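Local coordinates for endo-1,4-b-d-mannanase (Trichoderma reesei, PDB 1QNR), which hydrolyses internal beta-1,4-linked mannosidic bonds in the backbone of mannans, as a glycoside hydrolase of family 5, at residues A22-Y27 against S48-V53; E275-Q280 against D303-W308. All coordinates share one frame; numbering follows the deposited sequence. Where two conformers were deposited one is given.

Contact 1 of 2, residues A22-Y27 against S48-V53; sequences AGTNCY and SGLKVV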
loop_
_atom_site.group_PDB
_atom_site.type_symbol
_atom_site.label_atom_id
_atom_site.label_comp_id
_atom_site.label_asym_id
_atom_site.label_seq_id
_atom_site.Cartn_x
_atom_site.Cartn_y
_atom_site.Cartn_z
ATOM N N ALA A 22 11.265 -8.869 2.542
ATOM C CA ALA A 22 10.998 -7.703 3.420
ATOM C C ALA A 22 10.957 -6.448 2.567
ATOM O O ALA A 22 11.758 -6.255 1.641
ATOM C CB ALA A 22 12.051 -7.537 4.532
ATOM N N GLY A 23 10.016 -5.542 2.935
ATOM C CA GLY A 23 9.922 -4.227 2.260
ATOM C C GLY A 23 9.580 -3.107 3.280
ATOM O O GLY A 23 9.647 -3.346 4.490
ATOM N N THR A 24 9.242 -1.929 2.765
ATOM C CA THR A 24 8.895 -0.798 3.664
ATOM C C THR A 24 7.885 0.136 2.983
ATOM O O THR A 24 7.738 0.107 1.758
ATOM C CB THR A 24 10.189 0.009 4.025
ATOM O OG1 THR A 24 9.868 1.014 5.035
ATOM C CG2 THR A 24 10.765 0.788 2.799
ATOM N N ASN A 25 7.204 0.943 3.811
ATOM C CA ASN A 25 6.313 1.985 3.305
ATOM C C ASN A 25 7.043 3.315 3.222
ATOM O O ASN A 25 7.778 3.700 4.176
ATOM C CB ASN A 25 5.090 2.212 4.277
ATOM C CG ASN A 25 4.109 1.067 4.112
ATOM O OD1 ASN A 25 3.175 1.064 3.275
ATOM N ND2 ASN A 25 4.255 -0.016 4.918
ATOM N N CYS A 26 6.932 3.999 2.077
ATOM C CA CYS A 26 7.503 5.345 1.867
ATOM C C CYS A 26 6.529 6.184 1.081
ATOM O O CYS A 26 6.684 6.480 -0.123
ATOM C CB CYS A 26 8.861 5.225 1.151
ATOM S SG CYS A 26 9.679 6.907 1.036
ATOM N N TYR A 27 5.388 6.573 1.719
ATOM C CA TYR A 27 4.320 7.265 0.977
ATOM C C TYR A 27 4.860 8.514 0.308
ATOM O O TYR A 27 4.434 8.851 -0.828
ATOM C CB TYR A 27 3.063 7.582 1.854
ATOM C CG TYR A 27 3.221 8.797 2.763
ATOM C CD1 TYR A 27 2.944 10.090 2.255
ATOM C CD2 TYR A 27 3.619 8.653 4.074
ATOM C CE1 TYR A 27 3.145 11.198 3.101
ATOM C CE2 TYR A 27 3.799 9.747 4.922
ATOM C CZ TYR A 27 3.534 10.999 4.396
ATOM O OH TYR A 27 3.700 12.131 5.239
ATOM N N SER A 48 20.078 -1.829 2.299
ATOM C CA SER A 48 19.608 -2.510 3.508
ATOM C C SER A 48 19.055 -3.906 3.206
ATOM O O SER A 48 18.823 -4.675 4.157
ATOM C CB SER A 48 18.452 -1.640 4.108
ATOM O OG SER A 48 18.908 -0.398 4.612
ATOM N N GLY A 49 18.823 -4.241 1.951
ATOM C CA GLY A 49 18.320 -5.575 1.598
ATOM C C GLY A 49 16.821 -5.689 1.397
ATOM O O GLY A 49 16.328 -6.809 1.256
ATOM N N LEU A 50 16.113 -4.538 1.462
ATOM C CA LEU A 50 14.668 -4.542 1.235
ATOM C C LEU A 50 14.422 -4.614 -0.276
ATOM O O LEU A 50 15.171 -4.005 -1.086
ATOM C CB LEU A 50 14.072 -3.252 1.844
ATOM C CG LEU A 50 14.233 -3.151 3.382
ATOM C CD1 LEU A 50 13.663 -1.799 3.856
ATOM C CD2 LEU A 50 13.569 -4.290 4.133
ATOM N N LYS A 51 13.316 -5.252 -0.635
ATOM C CA LYS A 51 13.094 -5.497 -2.105
ATOM C C LYS A 51 11.885 -4.764 -2.635
ATOM O O LYS A 51 11.728 -4.606 -3.899
ATOM C CB LYS A 51 12.839 -7.020 -2.345
ATOM C CG LYS A 51 14.184 -7.822 -2.256
ATOM C CD LYS A 51 13.883 -9.313 -2.656
ATOM C CE LYS A 51 15.239 -10.072 -2.671
ATOM N NZ LYS A 51 15.031 -11.544 -3.084
ATOM N N VAL A 52 10.979 -4.255 -1.791
ATOM C CA VAL A 52 9.669 -3.682 -2.205
ATOM C C VAL A 52 9.384 -2.413 -1.394
ATOM O O VAL A 52 9.643 -2.393 -0.164
ATOM C CB VAL A 52 8.531 -4.714 -1.968
ATOM C CG1 VAL A 52 7.216 -4.152 -2.600
ATOM C CG2 VAL A 52 8.814 -6.081 -2.611
ATOM N N VAL A 53 8.898 -1.377 -2.078
ATOM C CA VAL A 53 8.563 -0.090 -1.446
ATOM C C VAL A 53 7.101 0.232 -1.812
ATOM O O VAL A 53 6.708 0.138 -2.989
ATOM C CB VAL A 53 9.473 1.091 -1.931
ATOM C CG1 VAL A 53 9.212 2.354 -1.086
ATOM C CG2 VAL A 53 10.923 0.703 -1.821
HETATM O O HOH W 1 13.952 -8.795 1.160
#
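T24 and V53 pair in parallel, and the touching parts run about 40° apart in direction around the backbone bonds that join them: K51 N gives a nearly straight bond of 2.9 Å to A22 O, and T24 N reaches V52 O at 3.0 Å. This is the return of a beta-alpha-beta unit, strand 21-25, helix 35-47, strand 52-54, within the TIM barrel. The helix ends in a Schellman motif at G49, whose carbonyl O accepts from water 1 at 3.1 Å; the same water takes the N-H of A22 at 3.0 Å, tying the turn to the strand. G23 suits its place, since a CB there would lie 2.4 Å from V52 O.

Side-chain packing centres on L50. Its CG stands beside the backbone N (chi1 -64°), and the extended second torsion sets the branches so that CD2 rests on A22 CB at 3.6 Å, while CD1 lies 3.9 Å from T24 CB, the T24 and L50 side chains crossing at about a right angle. I45 of the preceding helix and V340 of helix 330-343 also pack on the leucine. With an alanine here, both methyls are lost, and A22 and T24 would probably be left facing a gap towards those helices. Farther along, V53 swings CG1 anti to its own N (chi1 -172°) and sets it 3.7 Å from CB of C26, whose sulfur is fixed in a disulfide to C29. Main-chain polarity thus sets the alignment of the strands, and apolar side chains, in van der Waals contact, pack towards the helical layer.

Contact 2 of 2, residues E275-Q280 against D303-W308; sequences EEYGAQ and DMFWQW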
loop_
_atom_site.group_PDB
_atom_site.type_symbol
_atom_site.label_atom_id
_atom_site.label_comp_id
_atom_site.label_asym_id
_atom_site.label_seq_id
_atom_site.Cartn_x
_atom_site.Cartn_y
_atom_site.Cartn_z
ATOM N N GLU A 275 1.202 -5.701 5.199
ATOM C CA GLU A 275 1.567 -4.513 4.395
ATOM C C GLU A 275 1.837 -3.234 5.172
ATOM O O GLU A 275 2.509 -2.346 4.617
ATOM C CB GLU A 275 0.411 -4.292 3.380
ATOM C CG GLU A 275 0.621 -3.122 2.401
ATOM C CD GLU A 275 -0.554 -2.958 1.438
ATOM O OE1 GLU A 275 -1.690 -2.691 1.881
ATOM O OE2 GLU A 275 -0.247 -3.015 0.184
ATOM N N GLU A 276 1.331 -3.119 6.412
ATOM C CA GLU A 276 1.680 -2.006 7.293
ATOM C C GLU A 276 1.673 -2.479 8.734
ATOM O O GLU A 276 0.753 -3.270 9.071
ATOM C CB GLU A 276 0.699 -0.816 7.242
ATOM C CG GLU A 276 0.530 -0.065 5.909
ATOM C CD GLU A 276 -0.387 1.102 6.034
ATOM O OE1 GLU A 276 -0.744 1.519 7.190
ATOM O OE2 GLU A 276 -0.865 1.687 5.023
ATOM N N TYR A 277 2.549 -1.971 9.590
ATOM C CA TYR A 277 2.441 -2.257 11.041
ATOM C C TYR A 277 3.314 -1.256 11.807
ATOM O O TYR A 277 4.333 -0.779 11.296
ATOM C CB TYR A 277 2.857 -3.695 11.383
ATOM C CG TYR A 277 4.230 -4.120 10.933
ATOM C CD1 TYR A 277 5.405 -3.949 11.690
ATOM C CD2 TYR A 277 4.428 -4.773 9.689
ATOM C CE1 TYR A 277 6.644 -4.381 11.268
ATOM C CE2 TYR A 277 5.663 -5.207 9.256
ATOM C CZ TYR A 277 6.804 -5.010 10.024
ATOM O OH TYR A 277 8.068 -5.429 9.599
ATOM N N GLY A 278 2.937 -1.019 13.070
ATOM C CA GLY A 278 3.814 -0.187 13.924
ATOM C C GLY A 278 3.315 -0.267 15.365
ATOM O O GLY A 278 2.106 -0.459 15.615
ATOM N N ALA A 279 4.233 0.007 16.283
ATOM C CA ALA A 279 3.928 0.165 17.734
ATOM C C ALA A 279 4.476 1.506 18.163
ATOM O O ALA A 279 5.661 1.780 17.944
ATOM C CB ALA A 279 4.579 -0.975 18.523
ATOM N N GLN A 280 3.667 2.347 18.850
ATOM C CA GLN A 280 4.200 3.674 19.233
ATOM C C GLN A 280 5.207 3.552 20.376
ATOM O O GLN A 280 6.135 4.402 20.412
ATOM C CB GLN A 280 3.029 4.588 19.660
ATOM C CG GLN A 280 2.365 5.131 18.391
ATOM C CD GLN A 280 1.324 6.203 18.588
ATOM O OE1 GLN A 280 0.270 6.244 17.929
ATOM N NE2 GLN A 280 1.579 7.111 19.518
ATOM N N ASP A 303 6.536 -8.937 4.374
ATOM C CA ASP A 303 6.052 -7.905 5.322
ATOM C C ASP A 303 6.741 -6.556 5.086
ATOM O O ASP A 303 7.850 -6.507 4.521
ATOM C CB ASP A 303 6.261 -8.306 6.812
ATOM C CG ASP A 303 7.763 -8.247 7.195
ATOM O OD1 ASP A 303 8.257 -7.174 7.598
ATOM O OD2 ASP A 303 8.410 -9.320 7.128
ATOM N N MET A 304 5.992 -5.459 5.394
ATOM C CA MET A 304 6.479 -4.067 5.133
ATOM C C MET A 304 6.118 -3.212 6.314
ATOM O O MET A 304 4.934 -2.861 6.559
ATOM C CB MET A 304 5.784 -3.507 3.849
ATOM C CG MET A 304 5.992 -4.486 2.671
ATOM S SD MET A 304 5.092 -4.130 1.143
ATOM C CE MET A 304 5.972 -2.687 0.655
ATOM N N PHE A 305 7.114 -2.771 7.101
ATOM C CA PHE A 305 6.830 -1.908 8.247
ATOM C C PHE A 305 6.383 -0.511 7.804
ATOM O O PHE A 305 6.758 -0.015 6.716
ATOM C CB PHE A 305 8.040 -1.810 9.207
ATOM C CG PHE A 305 9.314 -1.191 8.631
ATOM C CD1 PHE A 305 10.215 -1.936 7.887
ATOM C CD2 PHE A 305 9.537 0.183 8.768
ATOM C CE1 PHE A 305 11.407 -1.362 7.435
ATOM C CE2 PHE A 305 10.742 0.755 8.261
ATOM C CZ PHE A 305 11.639 -0.008 7.560
ATOM N N TRP A 306 5.566 0.140 8.678
ATOM C CA TRP A 306 5.255 1.569 8.527
ATOM C C TRP A 306 6.102 2.329 9.527
ATOM O O TRP A 306 5.899 2.103 10.778
ATOM C CB TRP A 306 3.722 1.825 8.765
ATOM C CG TRP A 306 3.410 3.298 8.569
ATOM C CD1 TRP A 306 3.554 4.310 9.486
ATOM C CD2 TRP A 306 2.879 3.925 7.379
ATOM N NE1 TRP A 306 3.182 5.518 8.932
ATOM C CE2 TRP A 306 2.737 5.311 7.623
ATOM C CE3 TRP A 306 2.490 3.417 6.120
ATOM C CZ2 TRP A 306 2.285 6.213 6.685
ATOM C CZ3 TRP A 306 1.948 4.323 5.175
ATOM C CH2 TRP A 306 1.858 5.711 5.432
ATOM N N GLN A 307 7.138 3.130 9.180
ATOM C CA GLN A 307 7.455 3.508 7.798
ATOM C C GLN A 307 8.930 3.944 7.746
ATOM O O GLN A 307 9.573 4.213 8.784
ATOM C CB GLN A 307 6.607 4.713 7.339
ATOM C CG GLN A 307 6.817 6.024 8.179
ATOM C CD GLN A 307 6.145 7.252 7.544
ATOM O OE1 GLN A 307 6.010 7.439 6.343
ATOM N NE2 GLN A 307 5.715 8.218 8.423
ATOM N N TRP A 308 9.490 4.013 6.503
ATOM C CA TRP A 308 10.850 4.531 6.336
ATOM C C TRP A 308 10.982 6.013 6.667
ATOM O O TRP A 308 10.099 6.796 6.285
ATOM C CB TRP A 308 11.220 4.331 4.812
ATOM C CG TRP A 308 12.704 4.470 4.487
ATOM C CD1 TRP A 308 13.358 5.563 4.040
ATOM C CD2 TRP A 308 13.681 3.439 4.745
ATOM N NE1 TRP A 308 14.731 5.255 3.893
ATOM C CE2 TRP A 308 14.947 3.956 4.383
ATOM C CE3 TRP A 308 13.573 2.096 5.201
ATOM C CZ2 TRP A 308 16.146 3.204 4.455
ATOM C CZ3 TRP A 308 14.771 1.350 5.277
ATOM C CH2 TRP A 308 16.045 1.926 4.915
#
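A CH-pi contact places F305 CA over one face of the Y277 ring, 3.7 Å from the ring centroid and 18° off its normal, while in the ring plane, at the edge, D303 OD1 takes the phenolic hydrogen with OH at 2.7 Å. The phenol reaches that oxygen from above the carboxylate plane. Y277 OH also borders the edge of the F305 ring, and CZ packs on F305 CB at 3.5 Å. Such reach depends on CG of Y277 sitting between backbone N and carbonyl carbon (chi1 55°), which lays the ring over the neighbouring strand. D303 OD2 is hydrogen-bonded to Y20 and H339.

The strands belong to the unit strand 272-277, helix 283-295, strand 300-309, another beta-alpha-beta step of the TIM barrel. Pairing here is sparse: W306 N is hydrogen-bonded to Y277 O at 3.0 Å, whereas E275 O, which accepts from N25 ND2 of strand 21-25, faces a second acceptor, M304 O, at 3.1 Å, and the buried Y277 N has no partner.

Beyond, the E276 carboxylate runs alongside the W306 indole, CD 3.7 Å from CE3, with the planes 36° apart. Q307 CB, following a cis peptide, lies over one indole face, and NE1 of W306 is hydrogen-bonded to D321. E276 OE1 is hydrogen-bonded to the Y243 hydroxyl and OE2 salt-bridged to R54, at a strand end where family 5 enzymes carry a catalytic glutamate.

In the fold
Contacts 1 and 2 show how neighbouring barrel units share a strand boundary: their centres lie 10 Å apart, and strands 21-25 and 300-309 run side by side, closing the barrel between its first and last strands. Probable hydrogen bonds join G23 N to D303 O and N25 O to W308 N, each at 2.9 Å, and T24 OG1 packs 3.2 Å from F305 CZ. R54, just beyond contact 1, hydrogen-bonds N25 and forms salt bridges with E275 and E276, an arrangement that probably helps to position the two carboxylates. This acidic end of contact 2 faces the probable active site: the E276 side chain lies about 5 Å from a bound mannose and about 3 Å from a glycerol.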